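PDB 3VXJ: DyP from Bjerkandera adusta, which binds heme b and 2,6-dimethoxyphenol and probably acts as a peroxidase that oxidises dyes and phenolic compounds. Local coordinates for residues G93-A98 with D103-W108; F121-D126 with D136-T141; S174-T179 with G195-G200; D271-P274 with A280-A283. All blocks are in the same frame, centred on the assembly; numbering follows the deposited sequence.

Interaction 1 (G93-A98 with D103-W108)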
loop_
_atom_site.group_PDB
_atom_site.type_symbol
_atom_site.label_atom_id
_atom_site.label_comp_id
_atom_site.label_asym_id
_atom_site.label_seq_id
_atom_site.Cartn_x
_atom_site.Cartn_y
_atom_site.Cartn_z
ATOM N N GLY A 93 -16.803 -7.764 -1.770
ATOM C CA GLY A 93 -15.427 -8.246 -1.918
ATOM C C GLY A 93 -14.711 -7.644 -3.122
ATOM O O GLY A 93 -15.338 -7.055 -4.018
ATOM N N GLN A 94 -13.396 -7.816 -3.167
ATOM C CA GLN A 94 -12.595 -7.153 -4.186
ATOM C C GLN A 94 -12.696 -7.775 -5.576
ATOM O O GLN A 94 -12.631 -7.050 -6.556
ATOM C CB GLN A 94 -11.142 -7.030 -3.737
ATOM C CG GLN A 94 -10.348 -6.029 -4.601
ATOM C CD GLN A 94 -8.874 -6.042 -4.283
ATOM O OE1 GLN A 94 -8.067 -6.564 -5.054
ATOM N NE2 GLN A 94 -8.509 -5.502 -3.124
ATOM N N PHE A 95 -12.862 -9.097 -5.675
ATOM C CA PHE A 95 -12.975 -9.726 -6.996
ATOM C C PHE A 95 -14.128 -9.094 -7.786
ATOM O O PHE A 95 -13.973 -8.787 -8.969
ATOM C CB PHE A 95 -13.152 -11.246 -6.848
ATOM C CG PHE A 95 -13.039 -12.029 -8.143
ATOM C CD1 PHE A 95 -12.011 -11.793 -9.063
ATOM C CD2 PHE A 95 -13.957 -13.039 -8.423
ATOM C CE1 PHE A 95 -11.914 -12.551 -10.244
ATOM C CE2 PHE A 95 -13.864 -13.797 -9.594
ATOM C CZ PHE A 95 -12.848 -13.544 -10.499
ATOM N N ALA A 96 -15.253 -8.847 -7.115
ATOM C CA ALA A 96 -16.415 -8.216 -7.747
ATOM C C ALA A 96 -16.149 -6.768 -8.155
ATOM O O ALA A 96 -16.875 -6.222 -8.992
ATOM C CB ALA A 96 -17.605 -8.270 -6.808
ATOM N N ASP A 97 -15.120 -6.161 -7.568
ATOM C CA ASP A 97 -14.767 -4.771 -7.829
ATOM C C ASP A 97 -13.579 -4.656 -8.784
ATOM O O ASP A 97 -13.231 -3.548 -9.209
ATOM C CB ASP A 97 -14.432 -4.070 -6.502
ATOM C CG ASP A 97 -14.535 -2.543 -6.577
ATOM O OD1 ASP A 97 -15.405 -2.021 -7.315
ATOM O OD2 ASP A 97 -13.762 -1.864 -5.869
ATOM N N ALA A 98 -12.964 -5.788 -9.134
ATOM C CA ALA A 98 -11.661 -5.780 -9.801
ATOM C C ALA A 98 -11.715 -5.138 -11.184
ATOM O O ALA A 98 -10.817 -4.369 -11.557
ATOM C CB ALA A 98 -11.087 -7.180 -9.855
ATOM N N ASP A 103 -8.472 -4.009 -13.562
ATOM C CA ASP A 103 -7.755 -5.286 -13.576
ATOM C C ASP A 103 -8.105 -6.143 -14.782
ATOM O O ASP A 103 -9.266 -6.199 -15.219
ATOM C CB ASP A 103 -8.111 -6.128 -12.347
ATOM C CG ASP A 103 -7.546 -5.593 -11.047
ATOM O OD1 ASP A 103 -7.128 -4.415 -10.957
ATOM O OD2 ASP A 103 -7.557 -6.378 -10.079
ATOM N N ASP A 104 -7.080 -6.822 -15.293
ATOM C CA ASP A 104 -7.238 -7.938 -16.202
ATOM C C ASP A 104 -7.577 -9.138 -15.330
ATOM O O ASP A 104 -6.713 -9.682 -14.644
ATOM C CB ASP A 104 -5.922 -8.166 -16.950
ATOM C CG ASP A 104 -5.970 -9.354 -17.902
ATOM O OD1 ASP A 104 -7.009 -10.046 -17.965
ATOM O OD2 ASP A 104 -4.946 -9.586 -18.589
ATOM N N LEU A 105 -8.844 -9.537 -15.343
ATOM C CA LEU A 105 -9.322 -10.601 -14.463
ATOM C C LEU A 105 -8.681 -11.958 -14.756
ATOM O O LEU A 105 -8.621 -12.811 -13.878
ATOM C CB LEU A 105 -10.841 -10.725 -14.558
ATOM C CG LEU A 105 -11.673 -9.527 -14.086
ATOM C CD1 LEU A 105 -13.135 -9.749 -14.436
ATOM C CD2 LEU A 105 -11.502 -9.292 -12.596
ATOM N N SER A 106 -8.189 -12.139 -15.979
ATOM C CA SER A 106 -7.552 -13.398 -16.356
ATOM C C SER A 106 -6.236 -13.646 -15.611
ATOM O O SER A 106 -5.714 -14.766 -15.617
ATOM C CB SER A 106 -7.348 -13.487 -17.873
ATOM O OG SER A 106 -6.305 -12.641 -18.320
ATOM N N GLN A 107 -5.714 -12.599 -14.976
ATOM C CA GLN A 107 -4.479 -12.693 -14.210
ATOM C C GLN A 107 -4.713 -12.978 -12.734
ATOM O O GLN A 107 -3.773 -13.291 -12.007
ATOM C CB GLN A 107 -3.651 -11.413 -14.387
ATOM C CG GLN A 107 -3.143 -11.197 -15.809
ATOM C CD GLN A 107 -2.357 -12.388 -16.322
ATOM O OE1 GLN A 107 -1.421 -12.859 -15.671
ATOM N NE2 GLN A 107 -2.744 -12.892 -17.489
ATOM N N TRP A 108 -5.963 -12.875 -12.295
ATOM C CA TRP A 108 -6.311 -13.245 -10.927
ATOM C C TRP A 108 -6.189 -14.742 -10.708
ATOM O O TRP A 108 -6.499 -15.551 -11.601
ATOM C CB TRP A 108 -7.733 -12.791 -10.600
ATOM C CG TRP A 108 -7.815 -11.368 -10.110
ATOM C CD1 TRP A 108 -7.387 -10.245 -10.768
ATOM C CD2 TRP A 108 -8.364 -10.919 -8.866
ATOM N NE1 TRP A 108 -7.628 -9.126 -10.007
ATOM C CE2 TRP A 108 -8.222 -9.509 -8.832
ATOM C CE3 TRP A 108 -8.949 -11.570 -7.769
ATOM C CZ2 TRP A 108 -8.665 -8.732 -7.752
ATOM C CZ3 TRP A 108 -9.382 -10.805 -6.688
ATOM C CH2 TRP A 108 -9.235 -9.393 -6.686
#

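Interaction 2 (F121-D126 with D136-T141)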
loop_
_atom_site.group_PDB
_atom_site.type_symbol
_atom_site.label_atom_id
_atom_site.label_comp_id
_atom_site.label_asym_id
_atom_site.label_seq_id
_atom_site.Cartn_x
_atom_site.Cartn_y
_atom_site.Cartn_z
ATOM N N PHE A 121 -4.578 -13.354 8.840
ATOM C CA PHE A 121 -3.645 -13.053 9.916
ATOM C C PHE A 121 -2.417 -12.424 9.270
ATOM O O PHE A 121 -1.864 -12.994 8.328
ATOM C CB PHE A 121 -3.173 -14.314 10.645
ATOM C CG PHE A 121 -4.235 -15.017 11.449
ATOM C CD1 PHE A 121 -4.381 -14.760 12.810
ATOM C CD2 PHE A 121 -5.039 -15.987 10.863
ATOM C CE1 PHE A 121 -5.345 -15.428 13.565
ATOM C CE2 PHE A 121 -6.003 -16.666 11.605
ATOM C CZ PHE A 121 -6.155 -16.391 12.962
ATOM N N LEU A 122 -2.015 -11.254 9.749
ATOM C CA LEU A 122 -0.776 -10.611 9.311
ATOM C C LEU A 122 0.246 -10.834 10.396
ATOM O O LEU A 122 0.040 -10.404 11.526
ATOM C CB LEU A 122 -0.952 -9.097 9.145
ATOM C CG LEU A 122 -1.995 -8.449 8.249
ATOM C CD1 LEU A 122 -3.387 -8.495 8.876
ATOM C CD2 LEU A 122 -1.564 -7.013 8.015
ATOM N N ILE A 123 1.353 -11.474 10.038
ATOM C CA ILE A 123 2.403 -11.785 11.000
ATOM C C ILE A 123 3.669 -11.069 10.563
ATOM O O ILE A 123 4.169 -11.329 9.465
ATOM C CB ILE A 123 2.702 -13.308 11.074
ATOM C CG1 ILE A 123 1.429 -14.119 11.330
ATOM C CG2 ILE A 123 3.765 -13.593 12.153
ATOM C CD1 ILE A 123 1.561 -15.604 11.022
ATOM N N GLY A 124 4.170 -10.160 11.394
ATOM C CA GLY A 124 5.404 -9.430 11.092
ATOM C C GLY A 124 6.502 -9.905 12.013
ATOM O O GLY A 124 6.308 -9.975 13.223
ATOM N N SER A 125 7.647 -10.271 11.451
ATOM C CA SER A 125 8.756 -10.754 12.276
ATOM C C SER A 125 10.096 -10.539 11.592
ATOM O O SER A 125 10.167 -10.000 10.494
ATOM C CB SER A 125 8.550 -12.224 12.663
ATOM O OG SER A 125 9.405 -12.580 13.734
ATOM N N ASP A 126 11.164 -10.963 12.251
ATOM C CA ASP A 126 12.509 -10.676 11.778
ATOM C C ASP A 126 13.084 -11.748 10.852
ATOM O O ASP A 126 14.033 -11.465 10.114
ATOM C CB ASP A 126 13.446 -10.499 12.975
ATOM C CG ASP A 126 13.180 -9.224 13.771
ATOM O OD1 ASP A 126 12.505 -8.301 13.269
ATOM O OD2 ASP A 126 13.667 -9.146 14.918
ATOM N N ASP A 136 2.601 -21.881 12.961
ATOM C CA ASP A 136 2.326 -23.124 13.675
ATOM C C ASP A 136 1.512 -22.867 14.952
ATOM O O ASP A 136 0.669 -23.684 15.329
ATOM C CB ASP A 136 3.628 -23.853 14.013
ATOM C CG ASP A 136 4.305 -24.455 12.790
ATOM O OD1 ASP A 136 3.718 -24.473 11.682
ATOM O OD2 ASP A 136 5.449 -24.924 12.946
ATOM N N ASP A 137 1.766 -21.734 15.608
ATOM C CA ASP A 137 1.013 -21.327 16.796
ATOM C C ASP A 137 -0.454 -21.068 16.450
ATOM O O ASP A 137 -1.351 -21.462 17.195
ATOM C CB ASP A 137 1.665 -20.095 17.437
ATOM C CG ASP A 137 0.902 -19.581 18.641
ATOM O OD1 ASP A 137 0.840 -20.293 19.667
ATOM O OD2 ASP A 137 0.396 -18.447 18.586
ATOM N N ILE A 138 -0.699 -20.438 15.304
ATOM C CA ILE A 138 -2.071 -20.301 14.806
ATOM C C ILE A 138 -2.706 -21.678 14.559
ATOM O O ILE A 138 -3.828 -21.930 14.989
ATOM C CB ILE A 138 -2.137 -19.425 13.537
ATOM C CG1 ILE A 138 -1.822 -17.975 13.910
ATOM C CG2 ILE A 138 -3.520 -19.547 12.856
ATOM C CD1 ILE A 138 -1.508 -17.074 12.743
ATOM N N SER A 139 -1.976 -22.573 13.896
ATOM C CA SER A 139 -2.485 -23.925 13.646
ATOM C C SER A 139 -2.836 -24.663 14.936
ATOM O O SER A 139 -3.870 -25.333 15.011
ATOM C CB SER A 139 -1.484 -24.738 12.824
ATOM O OG SER A 139 -1.269 -24.130 11.562
ATOM N N SER A 140 -1.973 -24.534 15.938
ATOM C CA SER A 140 -2.162 -25.187 17.234
ATOM C C SER A 140 -3.364 -24.626 17.996
ATOM O O SER A 140 -4.124 -25.373 18.613
ATOM C CB SER A 140 -0.894 -25.062 18.084
ATOM O OG SER A 140 -1.046 -25.726 19.330
ATOM N N THR A 141 -3.534 -23.309 17.950
ATOM C CA THR A 141 -4.604 -22.647 18.690
ATOM C C THR A 141 -5.966 -22.817 18.013
ATOM O O THR A 141 -6.967 -23.111 18.669
ATOM C CB THR A 141 -4.272 -21.154 18.909
ATOM O OG1 THR A 141 -3.054 -21.055 19.664
ATOM C CG2 THR A 141 -5.388 -20.444 19.674
#

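Interaction 3 (S174-T179 with G195-G200). With HEM (protoporphyrin IX containing Fe), chain B.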
loop_
_atom_site.group_PDB
_atom_site.type_symbol
_atom_site.label_atom_id
_atom_site.label_comp_id
_atom_site.label_asym_id
_atom_site.label_seq_id
_atom_site.Cartn_x
_atom_site.Cartn_y
_atom_site.Cartn_z
ATOM N N SER A 174 5.989 8.631 2.716
ATOM C CA SER A 174 4.881 9.556 2.944
ATOM C C SER A 174 3.626 8.875 3.491
ATOM O O SER A 174 3.004 8.063 2.806
ATOM C CB SER A 174 4.547 10.323 1.662
ATOM O OG SER A 174 3.569 11.295 1.945
ATOM N N GLN A 175 3.243 9.247 4.707
ATOM C CA GLN A 175 2.061 8.717 5.372
ATOM C C GLN A 175 1.332 9.872 6.042
ATOM O O GLN A 175 1.961 10.837 6.482
ATOM C CB GLN A 175 2.453 7.709 6.461
ATOM C CG GLN A 175 3.391 6.578 6.044
ATOM C CD GLN A 175 2.706 5.406 5.334
ATOM O OE1 GLN A 175 1.513 5.437 5.015
ATOM N NE2 GLN A 175 3.480 4.369 5.060
ATOM N N PRO A 176 0.001 9.781 6.151
ATOM C CA PRO A 176 -0.712 10.800 6.919
ATOM C C PRO A 176 -0.428 10.645 8.405
ATOM O O PRO A 176 -0.057 9.565 8.863
ATOM C CB PRO A 176 -2.187 10.502 6.614
ATOM C CG PRO A 176 -2.201 9.036 6.299
ATOM C CD PRO A 176 -0.901 8.738 5.621
ATOM N N SER A 177 -0.591 11.730 9.149
ATOM C CA SER A 177 -0.523 11.680 10.602
ATOM C C SER A 177 -1.916 11.979 11.130
ATOM O O SER A 177 -2.536 12.960 10.721
ATOM C CB SER A 177 0.470 12.721 11.114
ATOM O OG SER A 177 0.633 12.637 12.515
ATOM N N VAL A 178 -2.421 11.133 12.021
ATOM C CA VAL A 178 -3.730 11.404 12.616
ATOM C C VAL A 178 -3.600 12.168 13.931
ATOM O O VAL A 178 -2.642 11.964 14.689
ATOM C CB VAL A 178 -4.594 10.125 12.822
ATOM C CG1 VAL A 178 -4.858 9.430 11.485
ATOM C CG2 VAL A 178 -3.951 9.174 13.821
ATOM N N THR A 179 -4.559 13.050 14.187
ATOM C CA THR A 179 -4.659 13.711 15.482
ATOM C C THR A 179 -5.253 12.732 16.497
ATOM O O THR A 179 -5.842 11.714 16.114
ATOM C CB THR A 179 -5.528 14.993 15.418
ATOM O OG1 THR A 179 -6.872 14.654 15.064
ATOM C CG2 THR A 179 -4.980 15.970 14.397
ATOM N N GLY A 195 -10.540 9.779 12.012
ATOM C CA GLY A 195 -11.569 9.066 11.255
ATOM C C GLY A 195 -11.341 8.947 9.759
ATOM O O GLY A 195 -12.116 8.298 9.077
ATOM N N ILE A 196 -10.293 9.573 9.237
ATOM C CA ILE A 196 -9.872 9.273 7.866
ATOM C C ILE A 196 -9.336 7.834 7.792
ATOM O O ILE A 196 -9.474 7.159 6.764
ATOM C CB ILE A 196 -8.840 10.295 7.349
ATOM C CG1 ILE A 196 -9.409 11.724 7.404
ATOM C CG2 ILE A 196 -8.383 9.942 5.930
ATOM C CD1 ILE A 196 -10.769 11.923 6.716
ATOM N N ILE A 197 -8.758 7.359 8.897
ATOM C CA ILE A 197 -8.154 6.027 8.965
ATOM C C ILE A 197 -8.979 5.071 9.824
ATOM O O ILE A 197 -9.145 3.905 9.469
ATOM C CB ILE A 197 -6.700 6.111 9.504
ATOM C CG1 ILE A 197 -5.864 7.137 8.711
ATOM C CG2 ILE A 197 -6.033 4.739 9.504
ATOM C CD1 ILE A 197 -5.756 6.850 7.203
ATOM N N LEU A 198 -9.498 5.574 10.943
ATOM C CA LEU A 198 -10.164 4.746 11.954
ATOM C C LEU A 198 -11.674 4.919 11.873
ATOM O O LEU A 198 -12.191 6.034 12.045
ATOM C CB LEU A 198 -9.657 5.095 13.367
ATOM C CG LEU A 198 -8.169 4.830 13.632
ATOM C CD1 LEU A 198 -7.729 5.500 14.919
ATOM C CD2 LEU A 198 -7.851 3.342 13.663
ATOM N N THR A 199 -12.377 3.812 11.635
ATOM C CA THR A 199 -13.836 3.855 11.565
ATOM C C THR A 199 -14.437 4.348 12.879
ATOM O O THR A 199 -13.982 3.980 13.971
ATOM C CB THR A 199 -14.432 2.486 11.123
ATOM O OG1 THR A 199 -13.838 1.422 11.872
ATOM C CG2 THR A 199 -14.161 2.248 9.633
ATOM N N GLY A 200 -15.447 5.204 12.768
ATOM C CA GLY A 200 -16.157 5.711 13.941
ATOM C C GLY A 200 -15.554 6.937 14.605
ATOM O O GLY A 200 -16.169 7.508 15.511
HETATM C CHA HEM B . 4.015 6.166 -2.692
HETATM C CHB HEM B . 5.685 2.274 -5.020
HETATM C CHC HEM B . 1.166 0.700 -5.724
HETATM C CHD HEM B . -0.530 4.566 -3.369
HETATM C C1A HEM B . 4.857 5.270 -3.289
HETATM C C2A HEM B . 6.294 5.401 -3.380
HETATM C C3A HEM B . 6.752 4.321 -4.038
HETATM C C4A HEM B . 5.624 3.473 -4.348
HETATM C CMA HEM B . 8.215 3.988 -4.389
HETATM C CAA HEM B . 7.101 6.616 -2.870
HETATM C CBA HEM B . 7.556 6.532 -1.411
HETATM C CGA HEM B . 6.442 6.717 -0.408
HETATM O O1A HEM B . 5.913 7.838 -0.250
HETATM O O2A HEM B . 6.097 5.714 0.277
HETATM C C1B HEM B . 4.611 1.495 -5.404
HETATM C C2B HEM B . 4.690 0.239 -6.119
HETATM C C3B HEM B . 3.432 -0.202 -6.311
HETATM C C4B HEM B . 2.538 0.763 -5.708
HETATM C CMB HEM B . 6.013 -0.415 -6.573
HETATM C CAB HEM B . 2.962 -1.500 -7.001
HETATM C CBB HEM B . 3.746 -2.576 -7.100
HETATM C C1C HEM B . 0.318 1.635 -5.188
HETATM C C2C HEM B . -1.131 1.602 -5.257
HETATM C C3C HEM B . -1.603 2.683 -4.617
HETATM C C4C HEM B . -0.460 3.420 -4.121
HETATM C CMC HEM B . -1.939 0.486 -5.947
HETATM C CAC HEM B . -3.074 3.120 -4.389
HETATM C CBC HEM B . -4.016 2.941 -5.325
HETATM C C1D HEM B . 0.538 5.300 -2.921
HETATM C C2D HEM B . 0.412 6.438 -2.044
HETATM C C3D HEM B . 1.809 6.937 -1.846
HETATM C C4D HEM B . 2.653 6.055 -2.612
HETATM C CMD HEM B . -0.849 7.065 -1.429
HETATM C CAD HEM B . 2.186 8.164 -1.001
HETATM C CBD HEM B . 1.953 9.401 -1.863
HETATM C CGD HEM B . 2.251 10.667 -1.107
HETATM O O1D HEM B . 3.027 11.502 -1.646
HETATM O O2D HEM B . 1.723 10.853 0.012
HETATM N NA HEM B . 4.487 4.102 -3.907
HETATM N NB HEM B . 3.275 1.811 -5.194
HETATM N NC HEM B . 0.687 2.779 -4.520
HETATM N ND HEM B . 1.881 5.076 -3.217
HETATM FE FE HEM B . 2.578 3.470 -4.275
HETATM O O HOH W 1 2.749 2.515 -2.534
#

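Interaction 4 (D271-P274 with A280-A283)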
loop_
_atom_site.group_PDB
_atom_site.type_symbol
_atom_site.label_atom_id
_atom_site.label_comp_id
_atom_site.label_asym_id
_atom_site.label_seq_id
_atom_site.Cartn_x
_atom_site.Cartn_y
_atom_site.Cartn_z
ATOM N N ASP A 271 10.242 16.963 -7.069
ATOM C CA ASP A 271 9.803 18.352 -6.933
ATOM C C ASP A 271 10.886 19.193 -6.234
ATOM O O ASP A 271 11.049 20.369 -6.541
ATOM C CB ASP A 271 8.475 18.431 -6.174
ATOM C CG ASP A 271 7.807 19.777 -6.303
ATOM O OD1 ASP A 271 8.018 20.455 -7.338
ATOM O OD2 ASP A 271 7.061 20.142 -5.371
ATOM N N LEU A 272 11.640 18.580 -5.319
ATOM C CA LEU A 272 12.774 19.254 -4.657
ATOM C C LEU A 272 14.122 19.047 -5.351
ATOM O O LEU A 272 15.004 19.907 -5.262
ATOM C CB LEU A 272 12.893 18.814 -3.197
ATOM C CG LEU A 272 11.685 19.095 -2.301
ATOM C CD1 LEU A 272 11.959 18.591 -0.882
ATOM C CD2 LEU A 272 11.344 20.582 -2.294
ATOM N N ALA A 273 14.272 17.905 -6.017
ATOM C CA ALA A 273 15.512 17.513 -6.687
ATOM C C ALA A 273 15.168 17.167 -8.137
ATOM O O ALA A 273 15.145 15.993 -8.523
ATOM C CB ALA A 273 16.120 16.319 -5.973
ATOM N N PRO A 274 14.893 18.192 -8.962
ATOM C CA PRO A 274 14.294 17.926 -10.267
ATOM C C PRO A 274 15.233 17.445 -11.374
ATOM O O PRO A 274 14.732 16.970 -12.392
ATOM C CB PRO A 274 13.652 19.267 -10.638
ATOM C CG PRO A 274 14.456 20.280 -9.925
ATOM C CD PRO A 274 14.886 19.633 -8.632
ATOM N N ALA A 280 21.184 12.374 0.221
ATOM C CA ALA A 280 21.088 12.957 1.565
ATOM C C ALA A 280 19.661 13.406 1.860
ATOM O O ALA A 280 19.136 13.174 2.964
ATOM C CB ALA A 280 22.074 14.124 1.734
ATOM N N LEU A 281 19.030 14.033 0.870
ATOM C CA LEU A 281 17.627 14.428 0.984
ATOM C C LEU A 281 16.672 13.227 1.076
ATOM O O LEU A 281 15.761 13.224 1.904
ATOM C CB LEU A 281 17.238 15.334 -0.180
ATOM C CG LEU A 281 15.755 15.663 -0.349
ATOM C CD1 LEU A 281 15.194 16.406 0.867
ATOM C CD2 LEU A 281 15.586 16.489 -1.606
ATOM N N GLY A 282 16.883 12.217 0.233
ATOM C CA GLY A 282 16.064 10.999 0.263
ATOM C C GLY A 282 16.017 10.337 1.626
ATOM O O GLY A 282 14.971 9.824 2.039
ATOM N N ALA A 283 17.150 10.366 2.321
ATOM C CA ALA A 283 17.282 9.759 3.644
ATOM C C ALA A 283 16.973 10.743 4.773
ATOM O O ALA A 283 17.336 10.505 5.929
ATOM C CB ALA A 283 18.687 9.185 3.808
#

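Interaction 1 (G93-A98 with D103-W108)
Phe95 CD1 lies over one face of the Trp108 indole, 3.3 Å from Trp108 CE3 and displaced toward the rim of the ring system. The two segments are joined through the short helix 98-101, which the first meets at Ala98, in the N-terminal alpha+beta barrel domain of this dye-decolorizing peroxidase. The planes of the Phe95 ring and the six-membered ring of Trp108 are inclined at 38°, with centroids 5.2 Å apart, which is too oblique for a regular stack. Phe95 has CG anti to the backbone N (chi1 -170°), which carries the ring to the six-membered ring of the indole. Ala98 fills the next place: its CB meets Trp108 CZ2 at 3.6 Å and presses on Leu105 CD2 at 3.5 Å, tight for two carbons. Gln94 crosses Trp108 at about a right angle, its OE1 3.5 Å from CH2, while its amide is held from outside by Phe220 O and Arg221. Further out, Asp103 fixes the indole: Trp108 NE1 donates to Asp103 OD2 at 2.7 Å, nearly in the ring plane and on the anti side of the carboxylate. OD1 of the same aspartate is salt-bridged to Arg221, and Asp103 N bonds to Ala98 O at 3.1 Å, closing the loops on each other. A leucine in place of Trp108 would probably cost Asp103 OD2 its indole donor and leave Phe95 and Ala98 without the flat surface they pack on. Beyond this layer the chain bends through an Asx turn, in which Ser106 N and Ser106 OG approach Asp104 OD1 from the same face of the carboxylate, OG at 2.7 Å.

Interaction 2 (F121-D126 with D136-T141)
Ile138 sets its CD1 methyl over one face of the Phe121 ring, 4.0 Å from the centroid and 26° off the normal, in a CH-pi contact. The methyl sits toward the CB side of the ring, closest to Phe121 CG at 3.7 Å. The two side chains run in opposite senses, and CG2 of Ile138 lies 4.0 Å from Phe121 CE2, toward the far end of the ring. With CG1 anti to the carbonyl carbon (chi1 -69°), Ile138 spreads its two branches along the phenyl. Ile123 comes at the same methyl differently: its CD1 meets Ile138 CD1 tip to tip at 3.8 Å. This is strand-to-helix packing within a ferredoxin-like alpha+beta unit, whose four-stranded antiparallel sheet has strand 119-125 inside it and helix 128-142 against it. Cutting Phe121 back to an alanine is likely to take the aromatic face from under Ile138 CD1 and open a gap there. Phe121 is also flanked by Phe29 of the neighbouring strand and meets Phe142 of the helix edge-to-face, while Ile123 packs on Leu131 and Phe134 and Ile138 on Tyr44 of helix 34-48.

Interaction 3 (S174-T179 with G195-G200)
The puckered ring of Pro176 brings its CG to 4.3 Å from Ile197 CD1, and two residues back along the chain Ser174 stands at the propionate edge of the flat porphyrin. Water 1 lies over one face of the heme, 2.0 Å from the iron, and His308 is the axial protein ligand. At the edge Ser174 holds both propionates. Its backbone N donates to O1A of the heme at 3.1 Å, and its OG to O2D at 2.7 Å. OG is placed anti to the serine N (chi1 -174°), which turns it to the second carboxylate while N-H serves the first. Asn289 ND2 adds a bond to this OG, and Arg329, which also hydrogen-bonds the heme, binds Ser174 O. Across the loops the contact is purely apolar. Val178 CG1 touches Ile197 CG1 at 3.7 Å, the two side chains passing at a slant. Met328 lies against both Pro176 and Ile197, and helix 13-16 contributes Ile15 against Ile197 and Leu16 against Val178. Strand 177-178 is further pinned by its parallel pairing with strand 191-192. The chain beyond the heme thus packs on strand 328-334 and on helix 13-16 from the N-terminal part. Gly172 closes the GxxDG motif of DyP-type peroxidases; Ile173 and Ser174 follow directly, and the backbone N atoms of all three bind the heme.

Interaction 4 (D271-P274 with A280-A283)
Leu281 puts one methyl, CD2, against the loop at Leu272 and Ala273, and that methyl makes the closest approaches. It lies 3.9 Å from Leu272 CB and a looser 4.4 Å from Ala273 CB. It is thus closest to the root of the Leu272 side chain, with Leu272 CD1 a little farther off, about 4.3 Å from both Leu281 CD2 and Leu281 CD1. The reach comes from the torsions: Leu281 has CG anti to its backbone N (chi1 170°), and this extends the side chain from the helix to the facing loop, although the nearest CA atoms, those of Ala273 and Leu281, are 8.5 Å apart. Leu272 gives up the next most surface after Leu281. Ala273 adds a single methyl. Both partners are held by polar bonds at the backbone. Ala273 O accepts from Trp264 NE1, and Asp271 O from Arg302, fixing the loop, while Leu281 N is bonded to Asp278 OD1 near the start of helix 279-282. The contact thus joins this short helix to the loop that precedes it in the C-terminal part of the fold. The Leu272 side chain is about 10 Å from a bound 2,6-dimethoxyphenol and about 11 Å from the heme, so the packing is close to ligand sites without lining them. No hydrogen bond or ion pair crosses between the segments; their side chains are joined by dispersion and burial alone, which set spacing but little direction.

The four contacts follow one another along the chain without interleaving. Interactions 1 and 2 fall in the N-terminal alpha+beta barrel range, with centres about 28 Å apart: interaction 2 packs helix 128-142 on the sheet that contains strand 119-125, while interaction 1 lies in the loops leading into that strand. Interactions 3 and 4 belong to the C-terminal range, centres about 26 Å apart and nearest atoms about 9 Å. Interaction 4 lies across the chain's centre from interactions 1 and 2, about 36 and 39 Å away between centres. No two contacts touch. Interaction 3 alone includes a residue bonded to the heme; the other three are packing contacts within the two family regions.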